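PDB 4XT0: protein LigF from Sphingobium sp. SYK-6, which cleaves beta-aryl ether bonds in lignin-derived compounds with glutathione, as a stereospecific beta-etherase of the glutathione S-transferase superfamily. Local coordinates for residues F11-N16 against E241-S246; K19-L24 against F31-V36; D107-W112 against F168-V173; I117-G122 against Q149-R154. All blocks are in the same frame, centred on the assembly; numbering follows the deposited sequence.

Interaction 1 of 4, residues F11-N16 against E241-S246; sequences FGPGAN and EMFEKS. With GSH (glutathione), chain B.
M242 opens the contact by laying the end of its side chain along P13. With CG anti to the backbone N (chi1 176°) and the next torsion also extended, the chain runs toward the proline and brings SD to 3.9 Å from P13 CB. A bend at chi3 then places the methyl group, M242 CE, which also touches P13 CB and sits over one face of the F243 ring, offset toward its rim. F243 crosses the proline obliquely: its CE1 comes 3.6 Å from P13 CB, while F243 CD1 lies beside P13 CG. The helix ends just beyond, where K245 leaves helical geometry and its NZ forms a salt bridge of 2.8 Å with E241 OE2. At the C terminus, S246 packs tightly, with CB 3.4 Å from P13 CD. Its OG donates to M242 O at 2.6 Å and accepts from Q33 NE2, so the last residue is tied both to its own helix and to strand 32-35. P13 is the centre of an inverse gamma turn, closed by G14 N to G12 O at 2.9 Å. A15 and N16, which follow the turn, line the glutathione site: its SG2 lies 3.3 Å from N16 ND2 and also meets A15 CB. The C-terminal helix thus backs the turn between the first strand and first helix of the thioredoxin-like domain, the turn that leads into the glutathione site.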
# COMPACT_ATOMS: atom_id res chain seq x y z
N PHE A 11 14.50 -0.54 -14.18
CA PHE A 11 14.23 -0.97 -15.56
C PHE A 11 14.07 0.22 -16.52
O PHE A 11 13.70 0.04 -17.67
CB PHE A 11 12.95 -1.83 -15.65
CG PHE A 11 13.09 -3.22 -15.07
CD1 PHE A 11 14.33 -3.79 -14.86
CD2 PHE A 11 11.95 -3.95 -14.74
CE1 PHE A 11 14.44 -5.08 -14.32
CE2 PHE A 11 12.05 -5.22 -14.21
CZ PHE A 11 13.30 -5.79 -14.00
N GLY A 12 14.32 1.44 -16.05
CA GLY A 12 14.09 2.62 -16.88
C GLY A 12 12.72 3.22 -16.62
O GLY A 12 12.05 2.87 -15.65
N PRO A 13 12.29 4.15 -17.49
CA PRO A 13 11.07 4.91 -17.19
C PRO A 13 9.75 4.20 -17.54
O PRO A 13 9.08 4.55 -18.51
CB PRO A 13 11.24 6.17 -18.04
CG PRO A 13 12.08 5.73 -19.19
CD PRO A 13 13.03 4.70 -18.64
N GLY A 14 9.35 3.24 -16.71
CA GLY A 14 8.05 2.62 -16.81
C GLY A 14 7.74 1.90 -15.52
O GLY A 14 8.65 1.51 -14.80
N ALA A 15 6.45 1.75 -15.22
CA ALA A 15 5.99 1.03 -14.03
C ALA A 15 6.69 1.55 -12.77
O ALA A 15 6.90 2.75 -12.62
CB ALA A 15 6.21 -0.50 -14.21
N ASN A 16 7.07 0.65 -11.87
CA ASN A 16 7.53 1.10 -10.56
C ASN A 16 8.85 1.86 -10.64
O ASN A 16 9.09 2.79 -9.86
CB ASN A 16 7.63 -0.08 -9.60
CG ASN A 16 6.27 -0.58 -9.16
OD1 ASN A 16 5.46 0.19 -8.63
ND2 ASN A 16 5.99 -1.85 -9.41
N GLU A 241 13.22 15.07 -20.34
CA GLU A 241 14.63 14.75 -20.12
C GLU A 241 14.82 13.28 -19.69
O GLU A 241 15.76 12.61 -20.13
CB GLU A 241 15.24 15.67 -19.06
CG GLU A 241 16.74 15.45 -18.84
CD GLU A 241 17.26 16.17 -17.61
OE1 GLU A 241 16.44 16.78 -16.88
OE2 GLU A 241 18.48 16.12 -17.36
N MET A 242 13.94 12.81 -18.82
CA MET A 242 13.99 11.43 -18.33
C MET A 242 13.93 10.46 -19.51
O MET A 242 14.77 9.56 -19.66
CB MET A 242 12.84 11.18 -17.34
CG MET A 242 12.76 9.73 -16.85
SD MET A 242 11.34 9.40 -15.78
CE MET A 242 9.99 9.74 -16.92
N PHE A 243 12.94 10.66 -20.38
CA PHE A 243 12.77 9.75 -21.52
C PHE A 243 13.90 9.90 -22.55
O PHE A 243 14.29 8.93 -23.21
CB PHE A 243 11.42 9.98 -22.19
CG PHE A 243 10.25 9.41 -21.42
CD1 PHE A 243 10.11 8.04 -21.26
CD2 PHE A 243 9.28 10.25 -20.89
CE1 PHE A 243 9.02 7.52 -20.57
CE2 PHE A 243 8.19 9.73 -20.19
CZ PHE A 243 8.07 8.36 -20.03
N GLU A 244 14.43 11.11 -22.67
CA GLU A 244 15.52 11.36 -23.61
C GLU A 244 16.80 10.66 -23.18
O GLU A 244 17.58 10.20 -24.01
CB GLU A 244 15.78 12.86 -23.74
CG GLU A 244 16.92 13.21 -24.69
CD GLU A 244 17.78 14.37 -24.20
OE1 GLU A 244 18.98 14.41 -24.56
OE2 GLU A 244 17.26 15.24 -23.46
N LYS A 245 17.02 10.59 -21.87
CA LYS A 245 18.29 10.08 -21.33
C LYS A 245 18.19 8.65 -20.83
O LYS A 245 19.04 8.18 -20.09
CB LYS A 245 18.79 11.00 -20.21
CG LYS A 245 19.41 12.28 -20.73
CD LYS A 245 19.85 13.19 -19.61
CE LYS A 245 20.44 14.47 -20.17
NZ LYS A 245 20.56 15.51 -19.11
N SER A 246 17.15 7.95 -21.26
CA SER A 246 16.94 6.57 -20.83
C SER A 246 16.98 5.64 -22.04
O SER A 246 16.18 4.70 -22.15
CB SER A 246 15.62 6.44 -20.07
OG SER A 246 15.63 7.19 -18.85
OXT SER A 246 17.80 5.82 -22.93
N1 GSH B . 6.54 -2.95 -4.12
CA1 GSH B . 7.70 -2.84 -5.03
C1 GSH B . 7.99 -1.40 -5.42
O11 GSH B . 9.13 -1.03 -5.60
O12 GSH B . 6.99 -0.51 -5.60
CB1 GSH B . 7.40 -3.67 -6.29
CG1 GSH B . 8.65 -3.70 -7.16
CD1 GSH B . 8.36 -4.41 -8.47
OE1 GSH B . 7.32 -5.00 -8.62
N2 GSH B . 9.28 -4.37 -9.45
CA2 GSH B . 9.04 -5.04 -10.73
C2 GSH B . 10.09 -6.12 -10.93
O2 GSH B . 11.16 -6.01 -10.37
CB2 GSH B . 9.18 -4.03 -11.88
SG2 GSH B . 7.81 -2.83 -11.92
N3 GSH B . 9.85 -7.19 -11.75
CA3 GSH B . 10.91 -8.19 -11.94
C3 GSH B . 10.64 -9.52 -11.27
O31 GSH B . 11.26 -10.49 -11.63
O32 GSH B . 9.74 -9.63 -10.27

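Interaction 2 of 4, residues K19-L24 against F31-V36; sequences KPLATL and FEQVFV
K19 O is gripped twice by T23, in the helix that carries L21 and L24, which meet F31 and Q33 of the strand side. T23 OG1 donates to K19 O at 2.9 Å and T23 N does so at 3.1 Å, the two arriving from opposite faces of the carbonyl plane. The double hold bridges the kink at P20, whose ring nitrogen has no bond to the turn before. L24 lies over one face of F31. Its CD1 stands over the middle of the aromatic ring, 3.8 Å from the centroid of F31 and only 10° off the ring normal, a clear CH-pi contact; L24 CB adds a second touch at 3.6 Å from F31 CE1. The phenylalanine takes the less common first torsion, chi1 71°, with CG between the backbone N and the carbonyl carbon, and this swings the ring back toward the helix. L21 reaches the far end of the same ring, its CD1 being 3.9 Å from F31 CZ. The same methyl also packs on the amide of Q33, 3.6 Å from Q33 OE1, the two side chains crossing at about a right angle. That oxygen accepts a hydrogen bond from Y25 OH, and the Y25 ring meets F31 edge-to-face. Between helix 15-26 and the start of strand 32-35 in this beta-alpha-beta unit, then, no hydrogen bond links the two segments: leucine methyl and methylene groups and an aromatic ring supply the contact, and the one amide beside them has its oxygen satisfied by a neighbouring hydroxyl.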
# COMPACT_ATOMS: atom_id res chain seq x y z
N LYS A 19 8.89 5.92 -10.99
CA LYS A 19 8.60 6.82 -9.86
C LYS A 19 9.87 7.49 -9.33
O LYS A 19 9.97 8.72 -9.38
CB LYS A 19 7.85 6.08 -8.74
CG LYS A 19 6.56 5.32 -9.18
CD LYS A 19 5.84 4.75 -7.94
CE LYS A 19 4.78 3.69 -8.27
NZ LYS A 19 4.31 3.00 -7.02
N PRO A 20 10.88 6.71 -8.85
CA PRO A 20 12.06 7.47 -8.38
C PRO A 20 12.89 8.09 -9.51
O PRO A 20 13.62 9.07 -9.27
CB PRO A 20 12.89 6.42 -7.61
CG PRO A 20 12.51 5.10 -8.24
CD PRO A 20 11.04 5.25 -8.66
N LEU A 21 12.79 7.55 -10.71
CA LEU A 21 13.53 8.10 -11.83
C LEU A 21 13.02 9.51 -12.13
O LEU A 21 13.81 10.46 -12.26
CB LEU A 21 13.41 7.18 -13.05
CG LEU A 21 14.43 7.25 -14.19
CD1 LEU A 21 15.84 6.97 -13.69
CD2 LEU A 21 14.05 6.26 -15.31
N ALA A 22 11.70 9.66 -12.24
CA ALA A 22 11.09 10.97 -12.48
C ALA A 22 11.38 11.94 -11.31
O ALA A 22 11.67 13.11 -11.51
CB ALA A 22 9.57 10.83 -12.69
N THR A 23 11.31 11.43 -10.08
CA THR A 23 11.61 12.24 -8.90
C THR A 23 13.03 12.81 -8.96
O THR A 23 13.23 14.00 -8.73
CB THR A 23 11.40 11.41 -7.62
OG1 THR A 23 10.05 10.95 -7.58
CG2 THR A 23 11.68 12.25 -6.34
N LEU A 24 14.00 11.98 -9.32
CA LEU A 24 15.40 12.40 -9.41
C LEU A 24 15.59 13.51 -10.45
O LEU A 24 16.27 14.51 -10.20
CB LEU A 24 16.30 11.19 -9.75
CG LEU A 24 16.47 10.18 -8.60
CD1 LEU A 24 16.89 8.81 -9.15
CD2 LEU A 24 17.46 10.72 -7.55
N PHE A 31 22.90 11.67 -10.29
CA PHE A 31 22.87 10.27 -9.90
C PHE A 31 23.35 9.41 -11.05
O PHE A 31 23.25 9.81 -12.21
CB PHE A 31 21.46 9.84 -9.48
CG PHE A 31 20.47 9.75 -10.62
CD1 PHE A 31 19.89 10.90 -11.16
CD2 PHE A 31 20.10 8.51 -11.15
CE1 PHE A 31 18.96 10.82 -12.21
CE2 PHE A 31 19.18 8.42 -12.19
CZ PHE A 31 18.61 9.57 -12.72
N GLU A 32 23.85 8.22 -10.73
CA GLU A 32 24.18 7.25 -11.75
C GLU A 32 22.93 6.42 -12.07
O GLU A 32 22.34 5.77 -11.21
CB GLU A 32 25.34 6.34 -11.30
CG GLU A 32 25.87 5.46 -12.43
CD GLU A 32 26.86 4.41 -11.95
OE1 GLU A 32 27.28 4.45 -10.77
OE2 GLU A 32 27.23 3.53 -12.76
N GLN A 33 22.52 6.47 -13.33
CA GLN A 33 21.37 5.69 -13.78
C GLN A 33 21.85 4.30 -14.19
O GLN A 33 22.47 4.16 -15.23
CB GLN A 33 20.66 6.42 -14.94
CG GLN A 33 19.32 5.80 -15.33
CD GLN A 33 18.50 6.70 -16.23
OE1 GLN A 33 18.42 7.91 -16.01
NE2 GLN A 33 17.86 6.11 -17.24
N VAL A 34 21.58 3.29 -13.37
CA VAL A 34 22.04 1.93 -13.69
C VAL A 34 20.90 1.08 -14.25
O VAL A 34 19.92 0.80 -13.57
CB VAL A 34 22.64 1.21 -12.45
CG1 VAL A 34 23.12 -0.19 -12.83
CG2 VAL A 34 23.79 2.03 -11.89
N PHE A 35 21.04 0.68 -15.51
CA PHE A 35 20.02 -0.16 -16.15
C PHE A 35 20.18 -1.62 -15.73
O PHE A 35 21.20 -2.25 -16.04
CB PHE A 35 20.10 -0.04 -17.68
CG PHE A 35 19.07 -0.85 -18.40
CD1 PHE A 35 17.72 -0.63 -18.17
CD2 PHE A 35 19.44 -1.83 -19.30
CE1 PHE A 35 16.75 -1.37 -18.83
CE2 PHE A 35 18.48 -2.57 -19.98
CZ PHE A 35 17.13 -2.34 -19.75
N VAL A 36 19.19 -2.14 -15.02
CA VAL A 36 19.14 -3.57 -14.69
C VAL A 36 18.35 -4.25 -15.80
O VAL A 36 17.15 -4.00 -15.94
CB VAL A 36 18.46 -3.80 -13.32
CG1 VAL A 36 18.38 -5.29 -12.98
CG2 VAL A 36 19.20 -3.03 -12.24

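Interaction 3 of 4, residues D107-W112 against F168-V173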
# COMPACT_ATOMS: atom_id res chain seq x y z
N ASP A 107 -0.11 1.82 -5.08
CA ASP A 107 0.51 0.60 -4.50
C ASP A 107 -0.47 -0.52 -4.16
O ASP A 107 -0.10 -1.69 -4.17
CB ASP A 107 1.30 0.95 -3.23
CG ASP A 107 2.64 1.62 -3.52
OD1 ASP A 107 3.28 1.28 -4.55
OD2 ASP A 107 3.06 2.49 -2.74
N GLU A 108 -1.71 -0.17 -3.83
CA GLU A 108 -2.65 -1.17 -3.31
C GLU A 108 -3.72 -1.58 -4.31
O GLU A 108 -4.45 -2.53 -4.05
CB GLU A 108 -3.31 -0.64 -2.04
CG GLU A 108 -2.29 -0.33 -0.93
CD GLU A 108 -2.83 0.56 0.17
OE1 GLU A 108 -4.06 0.55 0.38
OE2 GLU A 108 -2.01 1.24 0.85
N TYR A 109 -3.85 -0.86 -5.41
CA TYR A 109 -4.95 -1.15 -6.36
C TYR A 109 -4.55 -0.97 -7.82
O TYR A 109 -4.57 -1.92 -8.60
CB TYR A 109 -6.15 -0.27 -6.01
CG TYR A 109 -7.46 -0.66 -6.67
CD1 TYR A 109 -8.36 -1.51 -6.03
CD2 TYR A 109 -7.82 -0.17 -7.93
CE1 TYR A 109 -9.58 -1.88 -6.63
CE2 TYR A 109 -9.03 -0.52 -8.53
CZ TYR A 109 -9.90 -1.37 -7.88
OH TYR A 109 -11.10 -1.71 -8.47
N PHE A 110 -4.17 0.26 -8.19
CA PHE A 110 -4.02 0.64 -9.60
C PHE A 110 -2.85 -0.08 -10.27
O PHE A 110 -2.99 -0.60 -11.39
CB PHE A 110 -3.84 2.17 -9.70
CG PHE A 110 -3.78 2.71 -11.12
CD1 PHE A 110 -4.36 2.02 -12.18
CD2 PHE A 110 -3.13 3.91 -11.39
CE1 PHE A 110 -4.29 2.51 -13.47
CE2 PHE A 110 -3.06 4.42 -12.68
CZ PHE A 110 -3.64 3.71 -13.73
N CYS A 111 -1.69 -0.12 -9.62
CA CYS A 111 -0.54 -0.77 -10.23
C CYS A 111 -0.82 -2.24 -10.52
O CYS A 111 -0.48 -2.75 -11.58
CB CYS A 111 0.71 -0.66 -9.34
SG CYS A 111 2.13 -1.57 -10.02
N TRP A 112 -1.47 -2.92 -9.58
CA TRP A 112 -1.59 -4.37 -9.69
C TRP A 112 -2.56 -4.87 -10.77
O TRP A 112 -2.30 -5.91 -11.41
CB TRP A 112 -1.97 -4.96 -8.32
CG TRP A 112 -0.95 -4.63 -7.27
CD1 TRP A 112 -1.20 -4.22 -5.99
CD2 TRP A 112 0.49 -4.65 -7.40
NE1 TRP A 112 -0.02 -4.00 -5.32
CE2 TRP A 112 1.03 -4.26 -6.17
CE3 TRP A 112 1.37 -4.98 -8.45
CZ2 TRP A 112 2.41 -4.17 -5.94
CZ3 TRP A 112 2.74 -4.89 -8.23
CH2 TRP A 112 3.24 -4.49 -6.98
N PHE A 168 -9.25 -6.61 -15.60
CA PHE A 168 -9.73 -5.62 -16.55
C PHE A 168 -10.78 -4.70 -15.92
O PHE A 168 -10.73 -3.49 -16.12
CB PHE A 168 -10.30 -6.28 -17.82
CG PHE A 168 -9.31 -6.39 -18.94
CD1 PHE A 168 -8.78 -5.24 -19.52
CD2 PHE A 168 -8.88 -7.62 -19.40
CE1 PHE A 168 -7.85 -5.32 -20.54
CE2 PHE A 168 -7.95 -7.71 -20.43
CZ PHE A 168 -7.43 -6.55 -21.00
N ARG A 169 -11.74 -5.27 -15.18
CA ARG A 169 -12.75 -4.43 -14.51
C ARG A 169 -12.13 -3.42 -13.55
O ARG A 169 -12.58 -2.28 -13.46
CB ARG A 169 -13.78 -5.26 -13.73
CG ARG A 169 -14.94 -4.36 -13.27
CD ARG A 169 -15.69 -4.83 -12.03
NE ARG A 169 -15.06 -4.40 -10.79
CZ ARG A 169 -14.51 -5.24 -9.93
NH1 ARG A 169 -14.54 -6.53 -10.20
NH2 ARG A 169 -13.94 -4.79 -8.82
N LYS A 170 -11.11 -3.85 -12.81
CA LYS A 170 -10.47 -2.95 -11.87
C LYS A 170 -9.70 -1.83 -12.58
O LYS A 170 -9.62 -0.70 -12.08
CB LYS A 170 -9.54 -3.74 -10.94
CG LYS A 170 -10.29 -4.47 -9.83
CD LYS A 170 -9.86 -5.91 -9.70
CE LYS A 170 -8.58 -6.04 -8.93
NZ LYS A 170 -8.11 -7.45 -8.83
N VAL A 171 -9.15 -2.13 -13.75
CA VAL A 171 -8.52 -1.09 -14.55
C VAL A 171 -9.57 -0.03 -14.88
O VAL A 171 -9.31 1.17 -14.76
CB VAL A 171 -7.87 -1.64 -15.86
CG1 VAL A 171 -7.35 -0.50 -16.72
CG2 VAL A 171 -6.74 -2.60 -15.54
N GLY A 172 -10.76 -0.48 -15.27
CA GLY A 172 -11.85 0.42 -15.56
C GLY A 172 -12.19 1.28 -14.36
O GLY A 172 -12.32 2.49 -14.48
N VAL A 173 -12.32 0.65 -13.19
CA VAL A 173 -12.55 1.39 -11.95
C VAL A 173 -11.46 2.43 -11.74
O VAL A 173 -11.75 3.57 -11.39
CB VAL A 173 -12.61 0.46 -10.71
CG1 VAL A 173 -12.58 1.29 -9.43
CG2 VAL A 173 -13.86 -0.39 -10.75
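Y109 turns its CG away from its own amide nitrogen, chi1 -166°, and the extended ring thereby reaches across to K170 and V173. On the facing helix K170 adopts chi1 -79°, which sets CG against the phenol beside CB; further bends at chi2 and chi3 then carry the ammonium off to a salt bridge with E167. The aliphatic root of the lysine therefore does the touching, with K170 CG 3.2 Å from Y109 OH and 3.7 Å from Y109 CZ. V173 meets the hydroxyl at nearly a right angle to the tyrosine, its CB 3.5 Å from Y109 OH and its CG1 just as near. Y109 CE2 also lies 3.6 Å from K170 O. The tyrosine projects from a wider pi-type turn at 107-110, where its backbone angles depart from those of a regular helix. Its hydroxyl is hydrogen-bonded to E147 of the second subunit, and R169, which also pairs with E166, forms a salt bridge with that same glutamate. One carboxylate thus joins both helices of this contact across the dimer interface, and the neighbouring arginine would be expected to steady its negative charge. Both helices belong to the all-helical C-terminal domain of the GST fold. The axes of the two short helix segments approach to 9.3 Å, with 113° between their directions. W105, one turn back in helix 93-121, meets the Y109 ring, whereas F110, next to it, packs on N200, I203 and A204 of helix 195-204, so that this part of helix 93-121 lies between helix 161-182, helix 195-204 and the partner subunit.

Interaction 4 of 4, residues I117-G122 against Q149-R154. With GSH (glutathione), chain B.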
# COMPACT_ATOMS: atom_id res chain seq x y z
N ILE A 117 -2.29 -7.58 -16.17
CA ILE A 117 -2.52 -7.69 -17.61
C ILE A 117 -1.17 -7.68 -18.35
O ILE A 117 -0.98 -8.42 -19.31
CB ILE A 117 -3.43 -6.55 -18.11
CG1 ILE A 117 -4.79 -6.63 -17.40
CG2 ILE A 117 -3.62 -6.63 -19.61
CD1 ILE A 117 -5.33 -8.05 -17.28
N GLY A 118 -0.23 -6.87 -17.86
CA GLY A 118 1.13 -6.85 -18.39
C GLY A 118 1.87 -8.18 -18.31
O GLY A 118 2.52 -8.58 -19.28
N TRP A 119 1.77 -8.87 -17.18
CA TRP A 119 2.41 -10.18 -17.03
C TRP A 119 1.80 -11.22 -17.98
O TRP A 119 2.49 -12.11 -18.47
CB TRP A 119 2.30 -10.69 -15.58
CG TRP A 119 3.34 -10.10 -14.66
CD1 TRP A 119 3.25 -8.93 -13.96
CD2 TRP A 119 4.62 -10.66 -14.35
NE1 TRP A 119 4.40 -8.73 -13.23
CE2 TRP A 119 5.26 -9.77 -13.46
CE3 TRP A 119 5.30 -11.82 -14.74
CZ2 TRP A 119 6.53 -10.01 -12.94
CZ3 TRP A 119 6.56 -12.05 -14.23
CH2 TRP A 119 7.16 -11.15 -13.34
N ALA A 120 0.50 -11.10 -18.22
CA ALA A 120 -0.20 -12.07 -19.06
C ALA A 120 0.18 -11.92 -20.53
O ALA A 120 0.41 -12.91 -21.22
CB ALA A 120 -1.71 -11.93 -18.88
N PHE A 121 0.28 -10.68 -21.00
CA PHE A 121 0.46 -10.43 -22.43
C PHE A 121 1.78 -9.74 -22.79
O PHE A 121 2.24 -9.84 -23.93
CB PHE A 121 -0.70 -9.57 -22.95
CG PHE A 121 -2.06 -10.12 -22.63
CD1 PHE A 121 -2.34 -11.46 -22.81
CD2 PHE A 121 -3.06 -9.29 -22.15
CE1 PHE A 121 -3.60 -11.97 -22.52
CE2 PHE A 121 -4.31 -9.79 -21.85
CZ PHE A 121 -4.58 -11.12 -22.03
N GLY A 122 2.38 -9.04 -21.83
CA GLY A 122 3.47 -8.12 -22.11
C GLY A 122 4.91 -8.63 -22.21
O GLY A 122 5.68 -8.10 -23.01
N GLN A 149 7.22 -15.99 -8.30
CA GLN A 149 7.46 -17.28 -8.94
C GLN A 149 6.22 -17.70 -9.73
O GLN A 149 6.32 -18.18 -10.86
CB GLN A 149 7.81 -18.35 -7.90
CG GLN A 149 9.22 -18.23 -7.36
CD GLN A 149 9.41 -19.03 -6.11
OE1 GLN A 149 8.48 -19.19 -5.32
NE2 GLN A 149 10.62 -19.56 -5.91
N LEU A 150 5.06 -17.49 -9.12
CA LEU A 150 3.79 -17.86 -9.73
C LEU A 150 3.46 -16.95 -10.92
O LEU A 150 2.95 -17.41 -11.95
CB LEU A 150 2.68 -17.81 -8.68
CG LEU A 150 1.34 -18.41 -9.10
CD1 LEU A 150 1.55 -19.75 -9.80
CD2 LEU A 150 0.43 -18.57 -7.89
N LYS A 151 3.77 -15.66 -10.77
CA LYS A 151 3.55 -14.71 -11.85
C LYS A 151 4.38 -15.06 -13.10
O LYS A 151 3.86 -15.01 -14.22
CB LYS A 151 3.89 -13.29 -11.40
CG LYS A 151 2.68 -12.37 -11.32
CD LYS A 151 3.05 -11.05 -10.68
CE LYS A 151 3.13 -11.16 -9.17
NZ LYS A 151 1.79 -11.10 -8.52
N TRP A 152 5.64 -15.42 -12.90
CA TRP A 152 6.51 -15.84 -14.01
C TRP A 152 5.95 -17.08 -14.70
O TRP A 152 5.93 -17.16 -15.93
CB TRP A 152 7.95 -16.09 -13.53
CG TRP A 152 8.79 -14.84 -13.48
CD1 TRP A 152 9.25 -14.19 -12.36
CD2 TRP A 152 9.24 -14.06 -14.60
NE1 TRP A 152 9.96 -13.07 -12.72
CE2 TRP A 152 9.97 -12.97 -14.09
CE3 TRP A 152 9.09 -14.19 -15.99
CZ2 TRP A 152 10.55 -12.01 -14.92
CZ3 TRP A 152 9.67 -13.23 -16.81
CH2 TRP A 152 10.39 -12.16 -16.28
N ARG A 153 5.49 -18.05 -13.91
CA ARG A 153 4.91 -19.29 -14.44
C ARG A 153 3.67 -19.01 -15.28
O ARG A 153 3.48 -19.61 -16.34
CB ARG A 153 4.56 -20.25 -13.30
CG ARG A 153 5.78 -20.82 -12.59
CD ARG A 153 5.40 -21.92 -11.62
NE ARG A 153 6.59 -22.58 -11.08
CZ ARG A 153 7.27 -22.14 -10.03
NH1 ARG A 153 6.89 -21.03 -9.41
NH2 ARG A 153 8.35 -22.80 -9.60
N ARG A 154 2.84 -18.10 -14.80
CA ARG A 154 1.61 -17.72 -15.48
C ARG A 154 1.89 -16.82 -16.70
O ARG A 154 1.12 -16.82 -17.66
CB ARG A 154 0.66 -17.03 -14.50
CG ARG A 154 0.13 -17.96 -13.42
CD ARG A 154 -0.73 -17.22 -12.39
NE ARG A 154 -1.59 -18.15 -11.64
CZ ARG A 154 -2.22 -17.85 -10.52
NH1 ARG A 154 -2.10 -16.65 -9.97
NH2 ARG A 154 -2.97 -18.77 -9.92
N1 GSH B . 6.54 -2.95 -4.12
CA1 GSH B . 7.70 -2.84 -5.03
C1 GSH B . 7.99 -1.40 -5.42
O11 GSH B . 9.13 -1.03 -5.60
O12 GSH B . 6.99 -0.51 -5.60
CB1 GSH B . 7.40 -3.67 -6.29
CG1 GSH B . 8.65 -3.70 -7.16
CD1 GSH B . 8.36 -4.41 -8.47
OE1 GSH B . 7.32 -5.00 -8.62
N2 GSH B . 9.28 -4.37 -9.45
CA2 GSH B . 9.04 -5.04 -10.73
C2 GSH B . 10.09 -6.12 -10.93
O2 GSH B . 11.16 -6.01 -10.37
CB2 GSH B . 9.18 -4.03 -11.88
SG2 GSH B . 7.81 -2.83 -11.92
N3 GSH B . 9.85 -7.19 -11.75
CA3 GSH B . 10.91 -8.19 -11.94
C3 GSH B . 10.64 -9.52 -11.27
O31 GSH B . 11.26 -10.49 -11.63
O32 GSH B . 9.74 -9.63 -10.27
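W119 drives the edge of its six-membered ring into the face of W152, and this T-shaped pair is the tight part of the contact. The planes stand at 84°, and W119 CZ3 comes within 3.4 Å of W152 CD2, over the centre of the indole. W152 is held at its own edge too, where NE1 donates to glutathione O31, which lies in the ring plane, a bond of 3.1 Å with an angle of 151°. W119 backs W152, and its own edge lies near O32 of the same carboxylate. The lysine side is looser. K151 CD lies above the five-membered ring of W119, 3.7 Å from the centroid and 10° from the normal, but beyond it bends at chi3 and chi4 lead NZ away from the indole. Around the pair, F159 covers W119 from the loop leading to helix 161-182, and I139 of helix 132-142 touches W152. R153, on the side away from W119, forms a salt bridge with E136 of helix 132-142, so that helix 146-157 is wedged between the end of helix 93-121 and helix 132-142.

Overall arrangement
From the N terminus, the turn at 11-16 meets the last residues of the chain, so interaction 1 closes a loop that encloses all the others. Interaction 2 is short and local, completing the beta-alpha-beta unit inside the thioredoxin-like domain. Interaction 3 opens later, on helix 93-121, and interaction 4, which starts farther along that helix, is nested within it; none of the loops cross. Helix 15-26 serves interactions 1 and 2. K19 NZ of interaction 2 forms a salt bridge with D107 OD1 of interaction 3, joining the two domains, while glutathione touches both interactions 1 and 4 and so spans the same divide.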